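Local structure of 6-phospho-alpha-glucosidase (Merdibacter massiliensis, 6VC6) at residues E73-M78 / R134-N139; S22-Q27 / S57-E62; F338-K343 / L359-G364. The protein probably hydrolyses 6-phosphorylated alpha-glucosides, using a bound NAD and a manganese(II) ion as family 4 glycoside hydrolases do. All coordinates share one frame; numbering follows the deposited sequence.

Overall arrangement
From the N terminus, interaction 2 comes first: it brings the end of helix 16-25 against the end of helix 42-59, closing a loop that contains strand 32-38. Interaction 1 follows once that loop is complete and joins the turn after helix 71-75 to the end of helix 113-136, with strand 80-83 and helix 89-102 in between. Interaction 3 is a short closure between strands 336-343 and 356-364 in the C-terminal family region. The three lie in series, centres 24 to 29 Å apart; none nests in, crosses or touches another. The first two join helix ends in the NAD-binding Rossmann-like region, and the third pairs two antiparallel strands of the mixed sheet that continues from its parallel strands.

Interaction 1 (E73-M78 / R134-N139)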
loop_
_atom_site.group_PDB
_atom_site.type_symbol
_atom_site.label_atom_id
_atom_site.label_comp_id
_atom_site.label_asym_id
_atom_site.label_seq_id
_atom_site.Cartn_x
_atom_site.Cartn_y
_atom_site.Cartn_z
ATOM N N GLU A 73 18.395 3.661 18.483
ATOM C CA GLU A 73 17.945 2.423 19.111
ATOM C C GLU A 73 17.187 1.539 18.131
ATOM O O GLU A 73 17.221 0.308 18.250
ATOM C CB GLU A 73 17.058 2.734 20.317
ATOM C CG GLU A 73 17.796 3.260 21.533
ATOM C CD GLU A 73 16.882 3.424 22.733
ATOM O OE1 GLU A 73 15.698 3.037 22.635
ATOM O OE2 GLU A 73 17.345 3.940 23.772
ATOM N N ALA A 74 16.506 2.141 17.156
ATOM C CA ALA A 74 15.616 1.377 16.290
ATOM C C ALA A 74 16.356 0.723 15.130
ATOM O O ALA A 74 16.093 -0.439 14.804
ATOM C CB ALA A 74 14.502 2.281 15.761
ATOM N N TYR A 75 17.286 1.441 14.504
ATOM C CA TYR A 75 17.837 1.038 13.216
ATOM C C TYR A 75 19.205 0.374 13.311
ATOM O O TYR A 75 19.745 -0.041 12.280
ATOM C CB TYR A 75 17.924 2.252 12.286
ATOM C CG TYR A 75 16.608 2.975 12.097
ATOM C CD1 TYR A 75 15.405 2.281 12.096
ATOM C CD2 TYR A 75 16.569 4.352 11.922
ATOM C CE1 TYR A 75 14.201 2.937 11.926
ATOM C CE2 TYR A 75 15.370 5.018 11.749
ATOM C CZ TYR A 75 14.189 4.305 11.752
ATOM O OH TYR A 75 12.992 4.962 11.581
ATOM N N LYS A 76 19.780 0.255 14.503
ATOM C CA LYS A 76 21.113 -0.317 14.635
ATOM C C LYS A 76 21.049 -1.839 14.589
ATOM O O LYS A 76 20.273 -2.460 15.323
ATOM C CB LYS A 76 21.769 0.148 15.934
ATOM C CG LYS A 76 22.636 1.386 15.772
ATOM C CD LYS A 76 23.771 1.407 16.781
ATOM C CE LYS A 76 23.349 2.088 18.070
ATOM N NZ LYS A 76 23.251 3.565 17.906
ATOM N N ASP A 77 21.868 -2.434 13.720
ATOM C CA ASP A 77 22.000 -3.887 13.594
ATOM C C ASP A 77 20.646 -4.544 13.314
ATOM O O ASP A 77 20.169 -5.402 14.060
ATOM C CB ASP A 77 22.661 -4.482 14.843
ATOM C CG ASP A 77 23.086 -5.925 14.646
ATOM O OD1 ASP A 77 22.529 -6.810 15.328
ATOM O OD2 ASP A 77 23.978 -6.176 13.809
HETATM N N MSE A 78 20.031 -4.121 12.215
HETATM C CA MSE A 78 18.737 -4.659 11.817
HETATM C C MSE A 78 18.841 -5.454 10.520
HETATM O O MSE A 78 19.602 -5.097 9.621
HETATM C CB MSE A 78 17.713 -3.533 11.659
HETATM C CG MSE A 78 17.245 -2.934 12.976
HETATM SE SE MSE A 78 16.080 -4.135 13.976
HETATM C CE MSE A 78 16.817 -3.857 15.760
ATOM N N ARG A 134 19.742 4.158 6.769
ATOM C CA ARG A 134 20.976 3.845 6.073
ATOM C C ARG A 134 22.203 4.304 6.850
ATOM O O ARG A 134 23.304 3.829 6.622
ATOM C CB ARG A 134 20.955 4.386 4.649
ATOM C CG ARG A 134 20.019 3.626 3.724
ATOM C CD ARG A 134 20.060 2.133 3.979
ATOM N NE ARG A 134 19.353 1.384 2.957
ATOM C CZ ARG A 134 18.846 0.172 3.130
ATOM N NH1 ARG A 134 18.220 -0.429 2.144
ATOM N NH2 ARG A 134 18.967 -0.443 4.287
ATOM N N GLN A 135 21.995 5.265 7.738
ATOM C CA GLN A 135 23.025 5.727 8.654
ATOM C C GLN A 135 23.485 4.625 9.617
ATOM O O GLN A 135 24.640 4.585 10.006
ATOM C CB GLN A 135 22.554 6.959 9.425
ATOM C CG GLN A 135 23.013 8.276 8.825
ATOM C CD GLN A 135 22.194 9.469 9.292
ATOM O OE1 GLN A 135 21.805 9.560 10.454
ATOM N NE2 GLN A 135 21.942 10.399 8.384
ATOM N N TYR A 136 22.558 3.785 10.055
ATOM C CA TYR A 136 22.881 2.701 10.975
ATOM C C TYR A 136 23.001 1.290 10.389
ATOM O O TYR A 136 23.915 0.557 10.727
ATOM C CB TYR A 136 21.895 2.709 12.132
ATOM C CG TYR A 136 21.810 4.050 12.793
ATOM C CD1 TYR A 136 22.707 4.413 13.773
ATOM C CD2 TYR A 136 20.847 4.960 12.423
ATOM C CE1 TYR A 136 22.638 5.646 14.376
ATOM C CE2 TYR A 136 20.768 6.194 13.019
ATOM C CZ TYR A 136 21.666 6.532 13.997
ATOM O OH TYR A 136 21.592 7.759 14.590
ATOM N N SER A 137 22.073 0.910 9.522
ATOM C CA SER A 137 22.070 -0.422 8.934
ATOM C C SER A 137 21.944 -0.353 7.417
ATOM O O SER A 137 20.870 -0.529 6.864
ATOM C CB SER A 137 20.967 -1.288 9.534
ATOM O OG SER A 137 21.212 -1.552 10.899
ATOM N N PRO A 138 23.143 -0.091 6.742
ATOM C CA PRO A 138 22.975 0.091 5.290
ATOM C C PRO A 138 22.436 -1.116 4.528
ATOM O O PRO A 138 21.836 -0.934 3.484
ATOM C CB PRO A 138 24.377 0.458 4.797
ATOM C CG PRO A 138 25.290 -0.192 5.739
ATOM C CD PRO A 138 24.649 0.112 7.037
ATOM N N ASN A 139 22.702 -2.321 5.004
ATOM C CA ASN A 139 22.304 -3.522 4.286
ATOM C C ASN A 139 20.981 -4.173 4.704
ATOM O O ASN A 139 20.661 -5.257 4.247
ATOM C CB ASN A 139 23.447 -4.531 4.281
ATOM C CG ASN A 139 24.780 -3.885 3.965
ATOM O OD1 ASN A 139 24.958 -3.297 2.900
ATOM N ND2 ASN A 139 25.717 -3.968 4.901
HETATM O O HOH W 1 24.554 -1.667 12.333
#
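The hydroxyl of Ser137 reaches into the turn after Tyr75 and holds it at two points. Both segments are helix-to-strand connections of the Rossmann-like NAD-binding region: helix 71-75 is about to give way to strand 80-83, and helix 113-136 to strand 141-144. Ser137 OG donates to Tyr75 O at 2.5 Å, a short bond lying in the carbonyl plane, and accepts from Met78 N (a selenomethionine) at 3.1 Å, with an N-H...O angle of 163°. With OG anti to its own carbonyl carbon (chi1 -66°), the serine aims this one atom into the bend of residues 75 to 78, so a buried hydroxyl is used as donor and acceptor at once. With an alanine here, Tyr75 O and Met78 N would probably both be left without this shared mate, and the turn through Lys76 and Asp77 would be freer to shift.

Ser137, Met78 and Tyr75 make up the buried side of the contact. Here Tyr136 CB comes 3.5 Å from Tyr75 O, and Tyr75 CB touches Tyr136 CD2, while the Tyr75 ring itself leads away, to Phe38 and to Cys7 and Val9 of strand 4-9; the Tyr75 side chain lies about 6 Å from the bound NAD. The outer side, with Lys76 and Asp77, is exposed. There the Lys76 chain runs at a slant to the Tyr136 ring, with CG 3.6 Å from CD1; its bends at chi3 and chi4 bring NZ no nearer to that ring than 4.1 Å, at CE1. The Asp77 side chain sets off away from the other segment. A water also joins its backbone to that segment: it accepts from Asp77 N at 3.1 Å and donates to Tyr136 O at 2.8 Å.

Interaction 2 (S22-Q27 / S57-E62); sequences SFVRLQ and SERFPE
The side-chain amide of Gln27 stacks on the ring of Phe60, their planes 25° apart. NE2 rides over one face, offset toward the rim, and comes closest at CE1, 3.5 Å away. CG adds a CH-pi contact, 4.2 Å from the ring centroid and 25° off the normal. Gln27 gets there by stretching fully: CG is anti to the backbone N (chi1 -180°) and the chain stays extended beyond it, so that the two side chains come from opposite directions and the amide is laid flat over the ring. Phe23 O approaches the same ring obliquely, 4.3 Å from CE2.

Beside this stack Val24 packs on the aliphatic part of Arg59. The two side chains cross at about a right angle, and Val24 CG1 touches Arg59 CB at 3.7 Å. Arg59 is exposed. The Phe23 ring leads the other way, to Met32 and Leu35 of strand 32-38 and to Ile324 of helix 318-331.

What meets here are the C-terminal ends of helices 16-25 and 42-59 and the first residues beyond them, the two helices being those that link strands 4-9, 32-38 and 64-68 in the beta-alpha-beta-alpha-beta half of a Rossmann dinucleotide-binding fold.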
loop_
_atom_site.group_PDB
_atom_site.type_symbol
_atom_site.label_atom_id
_atom_site.label_comp_id
_atom_site.label_asym_id
_atom_site.label_seq_id
_atom_site.Cartn_x
_atom_site.Cartn_y
_atom_site.Cartn_z
ATOM N N SER A 22 0.746 -11.668 14.561
ATOM C CA SER A 22 1.218 -12.503 13.463
ATOM C C SER A 22 2.616 -13.039 13.739
ATOM O O SER A 22 2.916 -14.197 13.424
ATOM C CB SER A 22 1.192 -11.715 12.154
ATOM O OG SER A 22 -0.136 -11.416 11.762
ATOM N N PHE A 23 3.487 -12.211 14.325
ATOM C CA PHE A 23 4.824 -12.668 14.690
ATOM C C PHE A 23 4.768 -13.852 15.645
ATOM O O PHE A 23 5.656 -14.713 15.623
ATOM C CB PHE A 23 5.619 -11.523 15.322
ATOM C CG PHE A 23 6.056 -10.470 14.342
ATOM C CD1 PHE A 23 6.458 -10.816 13.063
ATOM C CD2 PHE A 23 6.070 -9.133 14.705
ATOM C CE1 PHE A 23 6.866 -9.847 12.162
ATOM C CE2 PHE A 23 6.474 -8.160 13.809
ATOM C CZ PHE A 23 6.872 -8.519 12.537
ATOM N N VAL A 24 3.735 -13.915 16.488
ATOM C CA VAL A 24 3.577 -15.043 17.398
ATOM C C VAL A 24 3.118 -16.283 16.639
ATOM O O VAL A 24 3.589 -17.397 16.897
ATOM C CB VAL A 24 2.600 -14.674 18.529
ATOM C CG1 VAL A 24 2.172 -15.916 19.298
ATOM C CG2 VAL A 24 3.229 -13.651 19.463
ATOM N N ARG A 25 2.197 -16.111 15.688
ATOM C CA ARG A 25 1.649 -17.259 14.970
ATOM C C ARG A 25 2.684 -17.870 14.033
ATOM O O ARG A 25 2.890 -19.089 14.032
ATOM C CB ARG A 25 0.395 -16.844 14.202
ATOM C CG ARG A 25 -0.837 -16.709 15.075
ATOM C CD ARG A 25 -1.835 -15.731 14.485
ATOM N NE ARG A 25 -2.919 -15.439 15.418
ATOM C CZ ARG A 25 -3.718 -14.382 15.326
ATOM N NH1 ARG A 25 -3.556 -13.512 14.338
ATOM N NH2 ARG A 25 -4.680 -14.195 16.220
ATOM N N LEU A 26 3.347 -17.039 13.227
ATOM C CA LEU A 26 4.421 -17.488 12.349
ATOM C C LEU A 26 5.770 -17.541 13.058
ATOM O O LEU A 26 6.811 -17.308 12.427
ATOM C CB LEU A 26 4.495 -16.592 11.112
ATOM C CG LEU A 26 3.142 -16.188 10.516
ATOM C CD1 LEU A 26 3.327 -15.236 9.345
ATOM C CD2 LEU A 26 2.344 -17.414 10.096
ATOM N N GLN A 27 5.775 -17.848 14.359
ATOM C CA GLN A 27 7.014 -17.878 15.128
ATOM C C GLN A 27 7.980 -18.929 14.591
ATOM O O GLN A 27 9.199 -18.728 14.609
ATOM C CB GLN A 27 6.691 -18.140 16.600
ATOM C CG GLN A 27 7.884 -18.194 17.536
ATOM C CD GLN A 27 7.464 -18.448 18.972
ATOM O OE1 GLN A 27 6.279 -18.387 19.301
ATOM N NE2 GLN A 27 8.433 -18.738 19.834
ATOM N N SER A 57 5.209 -11.582 26.587
ATOM C CA SER A 57 5.494 -12.275 27.823
ATOM C C SER A 57 4.694 -13.559 27.871
ATOM O O SER A 57 5.207 -14.594 28.251
ATOM C CB SER A 57 5.096 -11.409 29.007
ATOM O OG SER A 57 6.162 -10.577 29.396
ATOM N N GLU A 58 3.426 -13.481 27.494
ATOM C CA GLU A 58 2.577 -14.662 27.422
ATOM C C GLU A 58 2.940 -15.680 26.343
ATOM O O GLU A 58 2.899 -16.876 26.595
ATOM C CB GLU A 58 1.107 -14.267 27.295
ATOM C CG GLU A 58 0.484 -13.799 28.597
ATOM C CD GLU A 58 -1.013 -14.005 28.632
ATOM O OE1 GLU A 58 -1.717 -13.114 29.134
ATOM O OE2 GLU A 58 -1.486 -15.056 28.165
ATOM N N ARG A 59 3.266 -15.214 25.141
ATOM C CA ARG A 59 3.495 -16.130 24.028
ATOM C C ARG A 59 4.877 -16.128 23.373
ATOM O O ARG A 59 5.183 -17.022 22.599
ATOM C CB ARG A 59 2.417 -15.943 22.961
ATOM C CG ARG A 59 1.006 -15.856 23.515
ATOM C CD ARG A 59 0.010 -16.645 22.682
ATOM N NE ARG A 59 -1.227 -16.873 23.421
ATOM C CZ ARG A 59 -2.424 -16.467 23.018
ATOM N NH1 ARG A 59 -2.557 -15.822 21.872
ATOM N NH2 ARG A 59 -3.489 -16.705 23.766
ATOM N N PHE A 60 5.695 -15.120 23.645
ATOM C CA PHE A 60 7.038 -15.067 23.075
ATOM C C PHE A 60 8.062 -14.588 24.099
ATOM O O PHE A 60 8.611 -13.497 23.970
ATOM C CB PHE A 60 7.041 -14.161 21.850
ATOM C CG PHE A 60 8.042 -14.550 20.806
ATOM C CD1 PHE A 60 9.142 -15.311 21.133
ATOM C CD2 PHE A 60 7.888 -14.135 19.499
ATOM C CE1 PHE A 60 10.066 -15.661 20.173
ATOM C CE2 PHE A 60 8.807 -14.479 18.534
ATOM C CZ PHE A 60 9.899 -15.243 18.869
ATOM N N PRO A 61 8.316 -15.469 25.163
ATOM C CA PRO A 61 9.192 -14.900 26.204
ATOM C C PRO A 61 10.615 -14.575 25.767
ATOM O O PRO A 61 11.175 -13.586 26.211
ATOM C CB PRO A 61 9.216 -15.979 27.292
ATOM C CG PRO A 61 7.969 -16.745 27.108
ATOM C CD PRO A 61 7.964 -16.896 25.634
ATOM N N GLU A 62 11.200 -15.431 24.944
ATOM C CA GLU A 62 12.580 -15.269 24.498
ATOM C C GLU A 62 12.807 -14.004 23.665
ATOM O O GLU A 62 13.890 -13.437 23.682
ATOM C CB GLU A 62 13.081 -16.521 23.772
ATOM C CG GLU A 62 14.515 -16.962 24.092
ATOM C CD GLU A 62 14.943 -16.740 25.536
ATOM O OE1 GLU A 62 14.298 -17.302 26.443
ATOM O OE2 GLU A 62 15.932 -16.012 25.769
#

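Interaction 3 (F338-K343 / L359-G364)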
loop_
_atom_site.group_PDB
_atom_site.type_symbol
_atom_site.label_atom_id
_atom_site.label_comp_id
_atom_site.label_asym_id
_atom_site.label_seq_id
_atom_site.Cartn_x
_atom_site.Cartn_y
_atom_site.Cartn_z
ATOM N N PHE A 338 5.393 -13.268 -5.959
ATOM C CA PHE A 338 4.582 -12.206 -5.384
ATOM C C PHE A 338 4.329 -11.147 -6.447
ATOM O O PHE A 338 5.047 -11.057 -7.447
ATOM C CB PHE A 338 5.258 -11.551 -4.169
ATOM C CG PHE A 338 5.384 -12.453 -2.976
ATOM C CD1 PHE A 338 4.317 -12.641 -2.115
ATOM C CD2 PHE A 338 6.579 -13.097 -2.706
ATOM C CE1 PHE A 338 4.435 -13.465 -1.011
ATOM C CE2 PHE A 338 6.705 -13.922 -1.604
ATOM C CZ PHE A 338 5.632 -14.107 -0.755
ATOM N N ILE A 339 3.301 -10.339 -6.218
ATOM C CA ILE A 339 3.020 -9.172 -7.046
ATOM C C ILE A 339 3.532 -7.953 -6.290
ATOM O O ILE A 339 2.918 -7.516 -5.310
ATOM C CB ILE A 339 1.525 -9.050 -7.372
ATOM C CG1 ILE A 339 1.070 -10.240 -8.218
ATOM C CG2 ILE A 339 1.247 -7.743 -8.099
ATOM C CD1 ILE A 339 -0.376 -10.168 -8.654
ATOM N N VAL A 340 4.665 -7.409 -6.734
ATOM C CA VAL A 340 5.331 -6.309 -6.051
ATOM C C VAL A 340 5.625 -5.203 -7.058
ATOM O O VAL A 340 5.405 -5.345 -8.261
ATOM C CB VAL A 340 6.628 -6.757 -5.347
ATOM C CG1 VAL A 340 6.331 -7.842 -4.322
ATOM C CG2 VAL A 340 7.645 -7.245 -6.368
ATOM N N ILE A 341 6.136 -4.088 -6.541
ATOM C CA ILE A 341 6.427 -2.899 -7.334
ATOM C C ILE A 341 7.907 -2.897 -7.686
ATOM O O ILE A 341 8.765 -2.986 -6.798
ATOM C CB ILE A 341 6.036 -1.619 -6.576
ATOM C CG1 ILE A 341 4.528 -1.599 -6.317
ATOM C CG2 ILE A 341 6.469 -0.384 -7.349
ATOM C CD1 ILE A 341 4.088 -0.528 -5.347
ATOM N N VAL A 342 8.213 -2.795 -8.983
ATOM C CA VAL A 342 9.582 -2.875 -9.475
ATOM C C VAL A 342 9.781 -1.875 -10.606
ATOM O O VAL A 342 8.829 -1.414 -11.239
ATOM C CB VAL A 342 9.944 -4.293 -9.971
ATOM C CG1 VAL A 342 10.026 -5.264 -8.809
ATOM C CG2 VAL A 342 8.930 -4.769 -11.000
ATOM N N LYS A 343 11.047 -1.551 -10.859
ATOM C CA LYS A 343 11.398 -0.745 -12.019
ATOM C C LYS A 343 11.155 -1.539 -13.296
ATOM O O LYS A 343 11.505 -2.719 -13.389
ATOM C CB LYS A 343 12.859 -0.301 -11.935
ATOM C CG LYS A 343 13.295 0.638 -13.048
ATOM C CD LYS A 343 14.582 1.366 -12.685
ATOM C CE LYS A 343 15.802 0.628 -13.209
ATOM N NZ LYS A 343 16.903 0.585 -12.205
ATOM N N LEU A 359 4.138 -5.990 -10.926
ATOM C CA LEU A 359 4.176 -7.216 -11.714
ATOM C C LEU A 359 4.419 -8.414 -10.807
ATOM O O LEU A 359 4.821 -8.278 -9.648
ATOM C CB LEU A 359 5.266 -7.159 -12.788
ATOM C CG LEU A 359 5.227 -6.027 -13.813
ATOM C CD1 LEU A 359 6.583 -5.886 -14.461
ATOM C CD2 LEU A 359 4.152 -6.281 -14.856
ATOM N N VAL A 360 4.178 -9.603 -11.363
ATOM C CA VAL A 360 4.533 -10.845 -10.686
ATOM C C VAL A 360 6.044 -11.028 -10.742
ATOM O O VAL A 360 6.667 -10.852 -11.797
ATOM C CB VAL A 360 3.807 -12.035 -11.331
ATOM C CG1 VAL A 360 4.230 -13.343 -10.674
ATOM C CG2 VAL A 360 2.300 -11.852 -11.247
ATOM N N CYS A 361 6.643 -11.379 -9.604
ATOM C CA CYS A 361 8.085 -11.552 -9.518
ATOM C C CYS A 361 8.416 -12.726 -8.608
ATOM O O CYS A 361 7.670 -13.038 -7.677
ATOM C CB CYS A 361 8.783 -10.294 -8.973
ATOM S SG CYS A 361 8.338 -8.740 -9.780
ATOM N N GLU A 362 9.545 -13.372 -8.888
ATOM C CA GLU A 362 10.159 -14.272 -7.923
ATOM C C GLU A 362 10.955 -13.450 -6.918
ATOM O O GLU A 362 11.566 -12.439 -7.272
ATOM C CB GLU A 362 11.077 -15.279 -8.616
ATOM C CG GLU A 362 10.372 -16.494 -9.204
ATOM C CD GLU A 362 11.353 -17.510 -9.763
ATOM O OE1 GLU A 362 12.561 -17.393 -9.466
ATOM O OE2 GLU A 362 10.926 -18.419 -10.505
ATOM N N LEU A 363 10.946 -13.883 -5.659
ATOM C CA LEU A 363 11.534 -13.105 -4.573
ATOM C C LEU A 363 12.536 -13.956 -3.810
ATOM O O LEU A 363 12.165 -14.972 -3.214
ATOM C CB LEU A 363 10.450 -12.578 -3.630
ATOM C CG LEU A 363 10.342 -11.054 -3.554
ATOM C CD1 LEU A 363 9.307 -10.641 -2.524
ATOM C CD2 LEU A 363 11.696 -10.437 -3.240
ATOM N N GLY A 364 13.798 -13.532 -3.818
ATOM C CA GLY A 364 14.839 -14.205 -3.068
ATOM C C GLY A 364 15.725 -13.235 -2.313
ATOM O O GLY A 364 15.333 -12.088 -2.076
#
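Phe338 O takes the shortest hydrogen bond between the two segments, from Cys361 N at 2.7 Å, with the donor nearly along the C=O axis. Val360 CA adds a CA-H...O contact to the same oxygen at 3.3 Å. Phe338 N returns a bond to Cys361 O, and Val340 and Leu359 make a second reciprocal pair: Leu359 N meets Val340 O at 3.0 Å almost in line, whereas Val340 N reaches Leu359 O tilted 22° from the carbonyl plane.

Between these two hydrogen-bonded pairs sits the non-hydrogen-bonded pair Ile339 and Val360. Their side chains meet at a slant, with Ile339 CG1 3.6 Å from Val360 CG2; chi1 of 177° puts Val360 CG1 anti to the backbone N and leaves CG2, anti to the carbonyl carbon, to meet the isoleucine. These are antiparallel neighbours in the mixed sheet that continues the parallel Rossmann strands past strand 166-169; the short segments are strongly twisted against each other, their directions 105° apart.

On the face shared by Phe338, Val340, Leu359 and Cys361, the cysteine SG touches two valines of the neighbouring strand, which sit on the same side of it: 3.8 Å to Val340 CG2 and 4.0 Å to Val342 CG1. Farther along, Leu363 crosses Phe338 at about a right angle, CD1 coming 3.7 Å from CD2 of the ring, and both side chains pack on Val326 of helix 318-331.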